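Local coordinates for ABC-type transport system, sugar-family extracellular solute-binding protein (Peptoclostridium difficile 630, PDB 6HNK) that probably captures a small solute, perhaps a sugar, outside the cell and passes it to an ABC-type importer, at residues L31-A36 and N65-M70; D38-G43 and L87-S92; L145-I150 and A250-G255; A155-V160 and K208-Y213; V214-L219 and A240-P245. The protein carries 1 engineered substitution. One frame throughout, in Å; residues are numbered along the deposited sequence.

Interaction 1. Residues L31-A36 and N65-M70; sequences LVEHPA and NAQNDM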
# COMPACT_ATOMS: atom_id res chain seq x y z
N LEU A 31 12.46 -4.63 5.35
CA LEU A 31 13.36 -3.77 4.59
C LEU A 31 13.86 -2.60 5.42
O LEU A 31 15.07 -2.41 5.55
CB LEU A 31 12.70 -3.25 3.31
CG LEU A 31 13.48 -2.15 2.56
CD1 LEU A 31 14.85 -2.65 2.11
CD2 LEU A 31 12.67 -1.62 1.38
N VAL A 32 12.94 -1.81 5.96
CA VAL A 32 13.28 -0.58 6.69
C VAL A 32 12.29 -0.27 7.81
O VAL A 32 11.18 -0.79 7.82
CB VAL A 32 13.37 0.61 5.71
CG1 VAL A 32 11.98 1.05 5.25
CG2 VAL A 32 14.15 1.78 6.31
N GLU A 33 12.71 0.57 8.76
CA GLU A 33 11.79 1.15 9.74
C GLU A 33 10.90 2.15 9.01
O GLU A 33 11.41 3.02 8.29
CB GLU A 33 12.54 1.83 10.89
CG GLU A 33 13.45 0.90 11.69
CD GLU A 33 14.07 1.55 12.91
OE1 GLU A 33 13.31 2.06 13.76
OE2 GLU A 33 15.32 1.54 13.02
N HIS A 34 9.59 2.01 9.18
CA HIS A 34 8.59 2.80 8.46
C HIS A 34 7.22 2.48 9.10
O HIS A 34 6.90 1.31 9.29
CB HIS A 34 8.65 2.44 6.96
CG HIS A 34 7.54 3.01 6.13
ND1 HIS A 34 6.77 4.08 6.52
CD2 HIS A 34 7.09 2.66 4.90
CE1 HIS A 34 5.89 4.36 5.58
NE2 HIS A 34 6.07 3.51 4.58
N PRO A 35 6.42 3.52 9.46
CA PRO A 35 5.09 3.34 10.06
C PRO A 35 4.21 2.20 9.54
O PRO A 35 3.60 1.51 10.34
CB PRO A 35 4.42 4.68 9.79
CG PRO A 35 5.54 5.66 9.88
CD PRO A 35 6.83 4.93 9.56
N ALA A 36 4.14 2.03 8.21
CA ALA A 36 3.31 0.98 7.59
C ALA A 36 3.90 -0.40 7.82
O ALA A 36 3.23 -1.33 8.31
CB ALA A 36 3.16 1.22 6.09
N ASN A 65 16.12 -6.22 10.62
CA ASN A 65 15.93 -5.04 9.78
C ASN A 65 17.11 -4.94 8.80
O ASN A 65 18.28 -4.94 9.21
CB ASN A 65 15.87 -3.78 10.67
CG ASN A 65 15.11 -2.62 10.04
OD1 ASN A 65 15.39 -2.19 8.91
ND2 ASN A 65 14.14 -2.10 10.78
N ALA A 66 16.81 -4.86 7.50
CA ALA A 66 17.83 -4.57 6.49
C ALA A 66 18.23 -3.09 6.48
O ALA A 66 19.23 -2.74 5.85
CB ALA A 66 17.36 -5.00 5.11
N GLN A 67 17.46 -2.23 7.15
CA GLN A 67 17.75 -0.79 7.29
C GLN A 67 17.88 -0.05 5.95
O GLN A 67 18.62 0.91 5.83
CB GLN A 67 18.96 -0.56 8.21
CG GLN A 67 18.57 -0.70 9.66
CD GLN A 67 19.68 -0.33 10.63
OE1 GLN A 67 20.85 -0.27 10.26
NE2 GLN A 67 19.30 -0.09 11.88
N ASN A 68 17.10 -0.51 4.97
CA ASN A 68 17.06 0.03 3.61
C ASN A 68 18.34 -0.24 2.80
O ASN A 68 18.56 0.40 1.77
CB ASN A 68 16.73 1.54 3.64
CG ASN A 68 15.82 1.98 2.51
OD1 ASN A 68 14.92 1.24 2.09
ND2 ASN A 68 16.03 3.20 2.04
N ASP A 69 19.15 -1.21 3.24
CA ASP A 69 20.33 -1.67 2.52
C ASP A 69 19.88 -2.88 1.70
O ASP A 69 19.45 -3.88 2.26
CB ASP A 69 21.44 -2.06 3.51
CG ASP A 69 22.77 -2.41 2.83
OD1 ASP A 69 22.77 -3.16 1.83
OD2 ASP A 69 23.82 -1.96 3.34
N MET A 70 19.99 -2.77 0.37
CA MET A 70 19.47 -3.80 -0.55
C MET A 70 20.31 -5.10 -0.60
O MET A 70 19.74 -6.18 -0.75
CB MET A 70 19.26 -3.21 -1.95
CG MET A 70 18.40 -4.05 -2.90
SD MET A 70 16.65 -4.21 -2.46
CE MET A 70 16.09 -2.50 -2.52
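The backbone N of N68 donates to the carbonyl O of L31. The bond is 2.8 Å long and nearly straight, with an N-H...O angle of 166°, although the donor is tilted out of the carbonyl plane. Q67 N lies almost as close to L31 O, at 2.9 Å, but the angle is too poor for a bond. Its hydrogen goes to N65 OD1 instead, 2.7 Å from Q67 N, in the plane of the side-chain carbonyl and on a lone pair. This is an Asx turn. N65 has CG anti to its own N (chi1 -155°), which carries the amide round to the peptide two residues on. A type I' turn from A66 to D69 follows, closed by D69 N and A66 O.

Both segments leave the C-terminal ends of neighbouring parallel strands, 24-30 and 59-65. Loops at such strand ends commonly face the cleft in two-lobed binding proteins of this kind, and this contact ties two of them together.

The CB of L31 points away from N68, but its methyls turn back. L31 CD1 is 3.8 Å from N68 CA, and L31 CD2 is 3.7 Å from N68 OD1. V32 and N68 run alongside with their ends on the same side, V32 CG2 3.7 Å from N68 CB. The E33 chain lies almost square across that of N65. There E33 CG, not the carboxylate, meets N65 ND2 at 3.2 Å. D69 caps the helix that follows through T72 N, and L31 also touches T73 of that helix.

Interaction 2. Residues D38-G43 and L87-S92; sequences DATRTG and LIFAIS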
# COMPACT_ATOMS: atom_id res chain seq x y z
N ASP A 38 6.41 -1.24 9.89
CA ASP A 38 6.47 -1.48 11.35
C ASP A 38 5.16 -2.01 11.93
O ASP A 38 5.18 -2.82 12.84
CB ASP A 38 6.83 -0.19 12.12
CG ASP A 38 8.30 0.16 12.04
OD1 ASP A 38 9.04 -0.40 11.19
OD2 ASP A 38 8.70 1.03 12.84
N ALA A 39 4.04 -1.51 11.42
CA ALA A 39 2.72 -1.91 11.89
C ALA A 39 2.37 -3.36 11.53
O ALA A 39 1.72 -4.03 12.32
CB ALA A 39 1.65 -0.96 11.38
N THR A 40 2.81 -3.83 10.35
CA THR A 40 2.56 -5.23 9.93
C THR A 40 3.28 -6.21 10.83
O THR A 40 2.76 -7.29 11.12
CB THR A 40 3.03 -5.53 8.49
OG1 THR A 40 4.45 -5.42 8.41
CG2 THR A 40 2.39 -4.59 7.49
N ARG A 41 4.49 -5.85 11.24
CA ARG A 41 5.21 -6.56 12.30
C ARG A 41 4.35 -6.65 13.57
O ARG A 41 4.00 -7.75 13.98
CB ARG A 41 6.57 -5.88 12.57
CG ARG A 41 7.16 -5.98 13.97
CD ARG A 41 8.06 -7.19 14.14
NE ARG A 41 8.84 -7.13 15.38
CZ ARG A 41 9.87 -6.31 15.61
NH1 ARG A 41 10.28 -5.42 14.71
NH2 ARG A 41 10.49 -6.38 16.78
N THR A 42 4.00 -5.50 14.15
CA THR A 42 3.22 -5.44 15.40
C THR A 42 1.99 -6.38 15.38
O THR A 42 1.75 -7.13 16.34
CB THR A 42 2.77 -3.99 15.73
OG1 THR A 42 3.84 -3.07 15.50
CG2 THR A 42 2.35 -3.86 17.18
N GLY A 43 1.24 -6.36 14.27
CA GLY A 43 0.03 -7.16 14.13
C GLY A 43 0.27 -8.65 13.99
O GLY A 43 -0.42 -9.46 14.62
N LEU A 87 9.55 -20.72 9.80
CA LEU A 87 8.76 -19.80 8.97
C LEU A 87 9.51 -18.49 8.74
O LEU A 87 10.13 -17.96 9.67
CB LEU A 87 7.44 -19.52 9.69
CG LEU A 87 6.44 -18.54 9.08
CD1 LEU A 87 6.08 -18.94 7.66
CD2 LEU A 87 5.19 -18.47 9.96
N ILE A 88 9.43 -17.96 7.52
CA ILE A 88 10.04 -16.66 7.19
C ILE A 88 8.95 -15.62 6.87
O ILE A 88 8.39 -15.61 5.78
CB ILE A 88 11.00 -16.74 5.98
CG1 ILE A 88 12.06 -17.82 6.21
CG2 ILE A 88 11.64 -15.38 5.72
CD1 ILE A 88 13.01 -18.01 5.04
N PHE A 89 8.66 -14.75 7.83
CA PHE A 89 7.75 -13.63 7.59
C PHE A 89 8.56 -12.52 6.94
O PHE A 89 9.57 -12.08 7.50
CB PHE A 89 7.08 -13.17 8.91
CG PHE A 89 6.19 -11.95 8.77
CD1 PHE A 89 5.33 -11.79 7.68
CD2 PHE A 89 6.19 -10.96 9.75
CE1 PHE A 89 4.52 -10.67 7.57
CE2 PHE A 89 5.37 -9.84 9.64
CZ PHE A 89 4.54 -9.70 8.55
N ALA A 90 8.14 -12.11 5.74
CA ALA A 90 8.86 -11.11 4.96
C ALA A 90 8.00 -9.87 4.75
O ALA A 90 6.85 -9.98 4.31
CB ALA A 90 9.26 -11.70 3.62
N ILE A 91 8.56 -8.70 5.05
CA ILE A 91 7.83 -7.44 4.99
C ILE A 91 8.47 -6.56 3.93
O ILE A 91 9.60 -6.08 4.12
CB ILE A 91 7.85 -6.73 6.37
CG1 ILE A 91 7.26 -7.63 7.48
CG2 ILE A 91 7.11 -5.40 6.31
CD1 ILE A 91 7.61 -7.19 8.90
N SER A 92 7.74 -6.34 2.84
CA SER A 92 8.10 -5.52 1.65
C SER A 92 8.49 -6.42 0.49
O SER A 92 8.92 -7.55 0.69
CB SER A 92 9.18 -4.46 1.91
OG SER A 92 10.49 -5.01 1.89
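T40 turns its CB toward the strand, and its hydroxyl meets I91. T40 OG1 sits between the backbone N and the carbonyl carbon (chi1 65°). From there it touches both branches of I91, CG2 on one and CG1 and CD1 on the other. I91 CG2 is nearest, 3.4 Å from T40 OG1, and I91 CG1 and CD1 follow at 3.7 Å. The two side chains overlap alongside, each heading toward the other's backbone. The polar need of this buried hydroxyl is met within its own helix, by L37 O.

The carbonyl of T40 faces F89. T40 O lies at the ring edge, near the ring plane, 3.9 Å from F89 CE2. I91 CG1 covers one face of the same ring, offset toward its rim. F89 also stacks with F44, one helical turn on.

R41 follows. R41 CA stands 4.2 Å from F89 CE2, again at the edge. R41 CB is 4.0 Å from I91 CD1. The rest of the chain bends at chi2 (91°) and leads away, and the guanidinium makes a cation-pi contact with F63.

T42 does not face the strand. Its N and its OG1 both donate to D38 O, from opposite faces of that carbonyl plane.

The helix axis passes 9.4 Å from the strand axis, nearly antiparallel at 152°. Helix 35-50 joins strands 24-30 and 59-65. Here it rests on strand 87-91, which flanks 24-30 on the side away from 59-65. This is the alpha/beta layering of a type I periplasmic-binding-protein lobe, strand order 2-1-3-4-5.

Interaction 3. Residues L145-I150 and A250-G255; sequences LELLKI and ALACQG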
# COMPACT_ATOMS: atom_id res chain seq x y z
N LEU A 145 -11.65 5.76 -6.11
CA LEU A 145 -12.63 6.65 -6.72
C LEU A 145 -14.07 6.41 -6.26
O LEU A 145 -14.98 7.14 -6.65
CB LEU A 145 -12.49 6.59 -8.24
CG LEU A 145 -11.09 7.02 -8.70
CD1 LEU A 145 -10.93 6.83 -10.20
CD2 LEU A 145 -10.77 8.45 -8.28
N GLU A 146 -14.28 5.43 -5.39
CA GLU A 146 -15.52 5.36 -4.63
C GLU A 146 -15.75 6.65 -3.88
O GLU A 146 -16.88 6.96 -3.54
CB GLU A 146 -15.52 4.23 -3.60
CG GLU A 146 -15.47 2.82 -4.20
CD GLU A 146 -15.82 1.73 -3.21
OE1 GLU A 146 -15.90 2.00 -1.98
OE2 GLU A 146 -16.01 0.60 -3.69
N LEU A 147 -14.69 7.40 -3.62
CA LEU A 147 -14.77 8.64 -2.87
C LEU A 147 -15.30 9.81 -3.68
O LEU A 147 -15.63 10.84 -3.10
CB LEU A 147 -13.40 8.98 -2.30
CG LEU A 147 -12.76 7.91 -1.42
CD1 LEU A 147 -11.47 8.47 -0.85
CD2 LEU A 147 -13.70 7.45 -0.31
N LEU A 148 -15.37 9.67 -5.00
CA LEU A 148 -15.98 10.70 -5.86
C LEU A 148 -17.41 11.01 -5.43
O LEU A 148 -17.80 12.17 -5.40
CB LEU A 148 -15.98 10.28 -7.34
CG LEU A 148 -14.64 10.04 -8.04
CD1 LEU A 148 -14.85 10.04 -9.54
CD2 LEU A 148 -13.58 11.06 -7.65
N LYS A 149 -18.18 9.97 -5.10
CA LYS A 149 -19.51 10.13 -4.51
C LYS A 149 -19.51 11.12 -3.35
O LYS A 149 -20.32 12.05 -3.33
CB LYS A 149 -20.06 8.80 -4.02
CG LYS A 149 -20.52 7.86 -5.12
CD LYS A 149 -20.76 6.47 -4.56
CE LYS A 149 -21.19 5.51 -5.65
NZ LYS A 149 -20.99 4.09 -5.26
N ILE A 150 -18.59 10.91 -2.40
CA ILE A 150 -18.53 11.72 -1.18
C ILE A 150 -17.95 13.11 -1.44
O ILE A 150 -18.57 14.11 -1.07
CB ILE A 150 -17.73 11.02 -0.06
CG1 ILE A 150 -18.37 9.68 0.31
CG2 ILE A 150 -17.65 11.91 1.17
CD1 ILE A 150 -17.62 8.90 1.37
N ALA A 250 -3.47 16.50 0.41
CA ALA A 250 -4.53 15.92 -0.43
C ALA A 250 -5.77 15.69 0.45
O ALA A 250 -5.66 15.72 1.68
CB ALA A 250 -4.05 14.63 -1.07
N LEU A 251 -6.93 15.46 -0.17
CA LEU A 251 -8.17 15.45 0.59
C LEU A 251 -8.40 14.14 1.27
O LEU A 251 -8.67 14.11 2.47
CB LEU A 251 -9.39 15.81 -0.25
CG LEU A 251 -10.73 15.86 0.52
CD1 LEU A 251 -10.67 16.67 1.82
CD2 LEU A 251 -11.82 16.41 -0.39
N ALA A 252 -8.34 13.06 0.51
CA ALA A 252 -8.65 11.74 1.04
C ALA A 252 -8.02 10.64 0.24
O ALA A 252 -7.57 10.83 -0.89
CB ALA A 252 -10.15 11.53 1.10
N CYS A 253 -8.01 9.46 0.84
CA CYS A 253 -7.55 8.27 0.16
C CYS A 253 -8.26 7.09 0.77
O CYS A 253 -8.90 7.20 1.82
CB CYS A 253 -6.05 8.11 0.36
SG CYS A 253 -5.58 7.80 2.09
N GLN A 254 -8.11 5.96 0.11
CA GLN A 254 -8.63 4.71 0.61
C GLN A 254 -7.42 3.88 1.07
O GLN A 254 -7.03 2.91 0.42
CB GLN A 254 -9.46 4.04 -0.49
CG GLN A 254 -10.44 3.00 0.03
CD GLN A 254 -11.86 3.51 0.25
OE1 GLN A 254 -12.45 4.15 -0.63
NE2 GLN A 254 -12.42 3.18 1.41
N GLY A 255 -6.83 4.30 2.19
CA GLY A 255 -5.63 3.65 2.75
C GLY A 255 -5.92 2.41 3.58
O GLY A 255 -7.03 2.24 4.08
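L147 lays its CD1 methyl over the backbone of strand 252-256 at C253, beside A252 CB. L147 CD1 is 3.9 Å from A252 CB and 3.9 Å from C253 C. C253 N lies 4.0 Å from the same L147 CD1. The methyl therefore covers the main chain of C253 as well as the alanine methyl. Its partner L147 CD2 faces the end of the Q254 side chain, and the two chains pass at a slant. In the leucine, chi1 of -56° swings CG toward the strand, and the extended chi2 sends CD1 on to A252 and C253.

A252 and Q254 turn their CB atoms toward L147, while C253 turns its own away. Q254 bends at chi2, and the end of its side chain lies by the leucine. E146 only borders the contact.

The strand belongs to the mixed sheet of the second lobe. It pairs in parallel with strand 238-240, through A252 and A240, and antiparallel with strand 289-294, through C253 and I292. L147 therefore packs on a strand inside the sheet. It also touches I291 of the antiparallel neighbour, so it bridges two strands.

L147 is presented by a type I turn from L145 to L148, in which L148 N donates to L145 O at 3.0 Å. The leucines at the two ends of that turn face other parts of the lobe. L145 packs on L176 and Y179 of helix 167-183 and on Y213. L148 packs on F185 and V211.

Interaction 4. Residues A155-V160 and K208-Y213; sequences AKTIGV and KIDVLY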
# COMPACT_ATOMS: atom_id res chain seq x y z
N ALA A 155 -19.50 14.58 -10.39
CA ALA A 155 -18.30 14.88 -11.16
C ALA A 155 -18.45 14.24 -12.52
O ALA A 155 -18.98 13.14 -12.62
CB ALA A 155 -17.05 14.33 -10.46
N LYS A 156 -18.02 14.97 -13.55
CA LYS A 156 -17.98 14.49 -14.93
C LYS A 156 -16.57 14.27 -15.44
O LYS A 156 -16.37 13.46 -16.35
CB LYS A 156 -18.66 15.51 -15.86
CG LYS A 156 -20.15 15.66 -15.64
CD LYS A 156 -20.60 17.08 -15.93
CE LYS A 156 -22.10 17.22 -15.81
NZ LYS A 156 -22.82 16.43 -16.87
N THR A 157 -15.58 14.98 -14.90
CA THR A 157 -14.24 14.94 -15.48
C THR A 157 -13.12 14.92 -14.42
O THR A 157 -12.97 15.85 -13.61
CB THR A 157 -14.05 16.06 -16.54
OG1 THR A 157 -12.66 16.19 -16.87
CG2 THR A 157 -14.61 17.38 -16.06
N ILE A 158 -12.33 13.84 -14.48
CA ILE A 158 -11.24 13.58 -13.57
C ILE A 158 -9.92 14.13 -14.16
O ILE A 158 -9.59 13.90 -15.33
CB ILE A 158 -11.11 12.06 -13.32
CG1 ILE A 158 -12.45 11.48 -12.83
CG2 ILE A 158 -10.02 11.75 -12.30
CD1 ILE A 158 -12.46 9.97 -12.66
N GLY A 159 -9.18 14.87 -13.35
CA GLY A 159 -7.80 15.24 -13.69
C GLY A 159 -6.77 14.24 -13.19
O GLY A 159 -6.97 13.56 -12.18
N VAL A 160 -5.65 14.15 -13.89
CA VAL A 160 -4.54 13.32 -13.42
C VAL A 160 -3.22 13.91 -13.92
O VAL A 160 -3.02 14.08 -15.13
CB VAL A 160 -4.74 11.82 -13.83
CG1 VAL A 160 -4.76 11.64 -15.34
CG2 VAL A 160 -3.70 10.92 -13.17
N LYS A 208 -10.90 22.85 -15.81
CA LYS A 208 -11.07 21.69 -16.70
C LYS A 208 -11.47 20.40 -15.98
O LYS A 208 -11.83 19.43 -16.65
CB LYS A 208 -9.79 21.44 -17.47
CG LYS A 208 -9.35 22.59 -18.34
CD LYS A 208 -8.08 22.20 -19.06
CE LYS A 208 -7.57 23.31 -19.94
NZ LYS A 208 -6.59 22.75 -20.91
N ILE A 209 -11.40 20.38 -14.65
CA ILE A 209 -11.61 19.16 -13.89
C ILE A 209 -12.49 19.36 -12.65
O ILE A 209 -12.51 20.45 -12.06
CB ILE A 209 -10.26 18.53 -13.46
CG1 ILE A 209 -9.57 19.37 -12.37
CG2 ILE A 209 -9.37 18.34 -14.69
CD1 ILE A 209 -8.28 18.79 -11.87
N ASP A 210 -13.21 18.31 -12.28
CA ASP A 210 -14.07 18.29 -11.10
C ASP A 210 -13.37 17.65 -9.89
O ASP A 210 -13.87 17.77 -8.76
CB ASP A 210 -15.37 17.55 -11.42
CG ASP A 210 -16.23 18.31 -12.41
OD1 ASP A 210 -16.66 19.43 -12.06
OD2 ASP A 210 -16.48 17.82 -13.53
N VAL A 211 -12.23 17.00 -10.15
CA VAL A 211 -11.50 16.20 -9.16
C VAL A 211 -10.10 15.86 -9.72
O VAL A 211 -9.96 15.62 -10.92
CB VAL A 211 -12.26 14.88 -8.82
CG1 VAL A 211 -12.52 14.02 -10.06
CG2 VAL A 211 -11.52 14.06 -7.76
N LEU A 212 -9.09 15.86 -8.85
CA LEU A 212 -7.74 15.40 -9.23
C LEU A 212 -7.40 14.10 -8.50
O LEU A 212 -7.58 14.01 -7.29
CB LEU A 212 -6.68 16.45 -8.89
CG LEU A 212 -5.25 16.12 -9.39
CD1 LEU A 212 -5.08 16.49 -10.86
CD2 LEU A 212 -4.19 16.82 -8.55
N TYR A 213 -6.88 13.12 -9.25
CA TYR A 213 -6.36 11.88 -8.67
C TYR A 213 -4.84 11.89 -8.69
O TYR A 213 -4.22 12.00 -9.74
CB TYR A 213 -6.88 10.66 -9.44
CG TYR A 213 -6.53 9.33 -8.81
CD1 TYR A 213 -7.02 8.99 -7.55
CD2 TYR A 213 -5.72 8.41 -9.47
CE1 TYR A 213 -6.69 7.78 -6.96
CE2 TYR A 213 -5.39 7.20 -8.89
CZ TYR A 213 -5.88 6.89 -7.64
OH TYR A 213 -5.57 5.68 -7.07
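Main-chain hydrogen bonds join the two strands in parallel. G159 N donates to V211 O at 2.7 Å, and Y213 N donates to G159 O at 3.0 Å. G159 thus gives and takes on either side of L212. Before the strand proper, D210 N donates to T157 O at 2.8 Å.

A side chain extends the pairing. D210 OD2 accepts two backbone donors. K156 N, 3.2 Å from D210 OD2, comes from above the carboxylate plane. T157 N is met by the anti lone pair of D210 OD2 at 3.3 Å, in a bent bond (139°). Together they hold the carboxylate against the start of strand 157-163. T157 OG1 adds only a weak bond to K208 O.

Close packing lies on both faces. I158 and V211 form an apolar pair, stacked flank to flank on one face, with I158 CG1 3.8 Å from V211 CG1. On the other face G159 has no side chain, and I209 CG2 comes to 3.6 Å from G159 CA. L212 CD1 lies beside the G159 carbonyl.

The axes are turned by 40°, in keeping with a twisted sheet. Strand 157-163 has strand 186-192 on its other side, strand 211-214 has strand 238-240, and helix 167-183 packs on V160.

Interaction 5. Residues V214-L219 and A240-P245; sequences VPTDNL and AAESGP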
# COMPACT_ATOMS: atom_id res chain seq x y z
N VAL A 214 -4.25 11.78 -7.51
CA VAL A 214 -2.79 11.71 -7.34
C VAL A 214 -2.41 10.24 -7.16
O VAL A 214 -2.65 9.66 -6.08
CB VAL A 214 -2.33 12.54 -6.11
CG1 VAL A 214 -0.82 12.56 -6.00
CG2 VAL A 214 -2.87 13.96 -6.20
N PRO A 215 -1.86 9.60 -8.22
CA PRO A 215 -1.33 8.24 -8.03
C PRO A 215 -0.09 8.17 -7.11
O PRO A 215 0.44 9.21 -6.71
CB PRO A 215 -0.98 7.80 -9.46
CG PRO A 215 -0.91 9.05 -10.26
CD PRO A 215 -1.91 9.97 -9.64
N THR A 216 0.34 6.96 -6.78
CA THR A 216 1.61 6.75 -6.09
C THR A 216 2.71 6.97 -7.12
O THR A 216 3.02 6.10 -7.92
CB THR A 216 1.71 5.33 -5.50
OG1 THR A 216 1.64 4.37 -6.55
CG2 THR A 216 0.58 5.05 -4.51
N ASP A 217 3.29 8.16 -7.10
CA ASP A 217 4.09 8.69 -8.19
C ASP A 217 5.05 9.72 -7.58
O ASP A 217 4.61 10.80 -7.17
CB ASP A 217 3.13 9.33 -9.20
CG ASP A 217 3.82 10.15 -10.27
OD1 ASP A 217 4.26 11.28 -9.97
OD2 ASP A 217 3.83 9.71 -11.44
N ASN A 218 6.34 9.37 -7.52
CA ASN A 218 7.34 10.12 -6.75
C ASN A 218 7.43 11.61 -7.07
O ASN A 218 7.62 12.43 -6.17
CB ASN A 218 8.72 9.49 -6.92
CG ASN A 218 8.80 8.09 -6.36
OD1 ASN A 218 8.06 7.73 -5.44
ND2 ASN A 218 9.69 7.28 -6.91
N LEU A 219 7.29 11.96 -8.35
CA LEU A 219 7.33 13.36 -8.77
C LEU A 219 6.25 14.19 -8.10
O LEU A 219 6.54 15.21 -7.46
CB LEU A 219 7.20 13.47 -10.30
CG LEU A 219 7.11 14.87 -10.94
CD1 LEU A 219 8.21 15.79 -10.42
CD2 LEU A 219 7.17 14.77 -12.45
N ALA A 240 -6.08 10.74 -3.35
CA ALA A 240 -4.78 10.09 -3.43
C ALA A 240 -4.92 8.58 -3.31
O ALA A 240 -5.88 8.08 -2.74
CB ALA A 240 -3.86 10.62 -2.35
N ALA A 241 -3.93 7.88 -3.85
CA ALA A 241 -3.88 6.43 -3.82
C ALA A 241 -3.35 5.87 -2.51
O ALA A 241 -3.41 4.66 -2.30
CB ALA A 241 -3.01 5.92 -4.96
N GLU A 242 -2.81 6.72 -1.64
CA GLU A 242 -2.32 6.27 -0.33
C GLU A 242 -2.30 7.40 0.70
O GLU A 242 -2.49 8.55 0.35
CB GLU A 242 -0.93 5.63 -0.49
CG GLU A 242 0.13 6.54 -1.11
CD GLU A 242 1.46 5.83 -1.37
OE1 GLU A 242 2.41 6.51 -1.84
OE2 GLU A 242 1.56 4.60 -1.13
N SER A 243 -2.07 7.05 1.97
CA SER A 243 -2.20 8.00 3.10
C SER A 243 -1.18 9.12 3.12
O SER A 243 -1.46 10.20 3.64
CB SER A 243 -2.10 7.28 4.44
OG SER A 243 -0.83 7.48 5.01
N GLY A 244 0.02 8.85 2.60
CA GLY A 244 1.10 9.82 2.61
C GLY A 244 0.72 11.19 2.06
O GLY A 244 0.81 12.18 2.78
N PRO A 245 0.30 11.26 0.80
CA PRO A 245 -0.12 12.54 0.24
C PRO A 245 -1.32 13.20 0.91
O PRO A 245 -1.52 14.40 0.73
CB PRO A 245 -0.45 12.20 -1.22
CG PRO A 245 0.39 11.01 -1.52
CD PRO A 245 0.44 10.23 -0.25
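T216 extends from CB toward the carboxylate of E242. T216 CB is 3.9 Å from E242 OE1. The methyl T216 CG2 does most of the touching. It stands over the face of the carboxylate, 3.4 Å from E242 CD and nearly equidistant from its two oxygens. The same T216 CG2 is 3.7 Å from A241 CB. A chi1 of 61° puts OG1 between N and C, where it bonds elsewhere in the protein, and leaves CG2 anti to the carbonyl carbon, facing E242 and A241. The two side chains meet nearly perpendicular.

The backbones meet one step earlier. A241 N donates to V214 O at 3.1 Å, with an N-H...O angle of 144°. A240 CA also gives a C-H...O contact to V214 O, at 3.4 Å. V214 pairs with A240 as the last parallel step between strands 211-214 and 238-240. Beyond it the chains part into loops at the C-terminal strand ends, which in two-lobed binding proteins commonly line the cleft. D217 caps the next helix through V220 N.

One main-chain bond is thus the polar tie across these segments. E242 offers the threonine a carboxylate face and its CG methylene, not an acceptor bond, so this contact probably does little to offset its charge.

How the interactions relate
The five contacts fall into two lobes. Interactions 1 and 2 share helix 35-50 and touch, with centres about 11 Å apart; L31 CB lies 3.2 Å from S92 OG. Interactions 3, 4 and 5 all reach the seven-stranded sheet of the other lobe. Interaction 3 is about 13 Å from interaction 4 and 12 Å from interaction 5, centre to centre. L148 packs on V211 and I158, linking 3 to 4. Y213 OH meets A241 CB at 3.3 Å, linking 4 to 5. Between lobes, interactions 1 and 5 come within about 7 Å at their nearest atoms. Their loops probably face the cleft where binding proteins of this family hold their ligand.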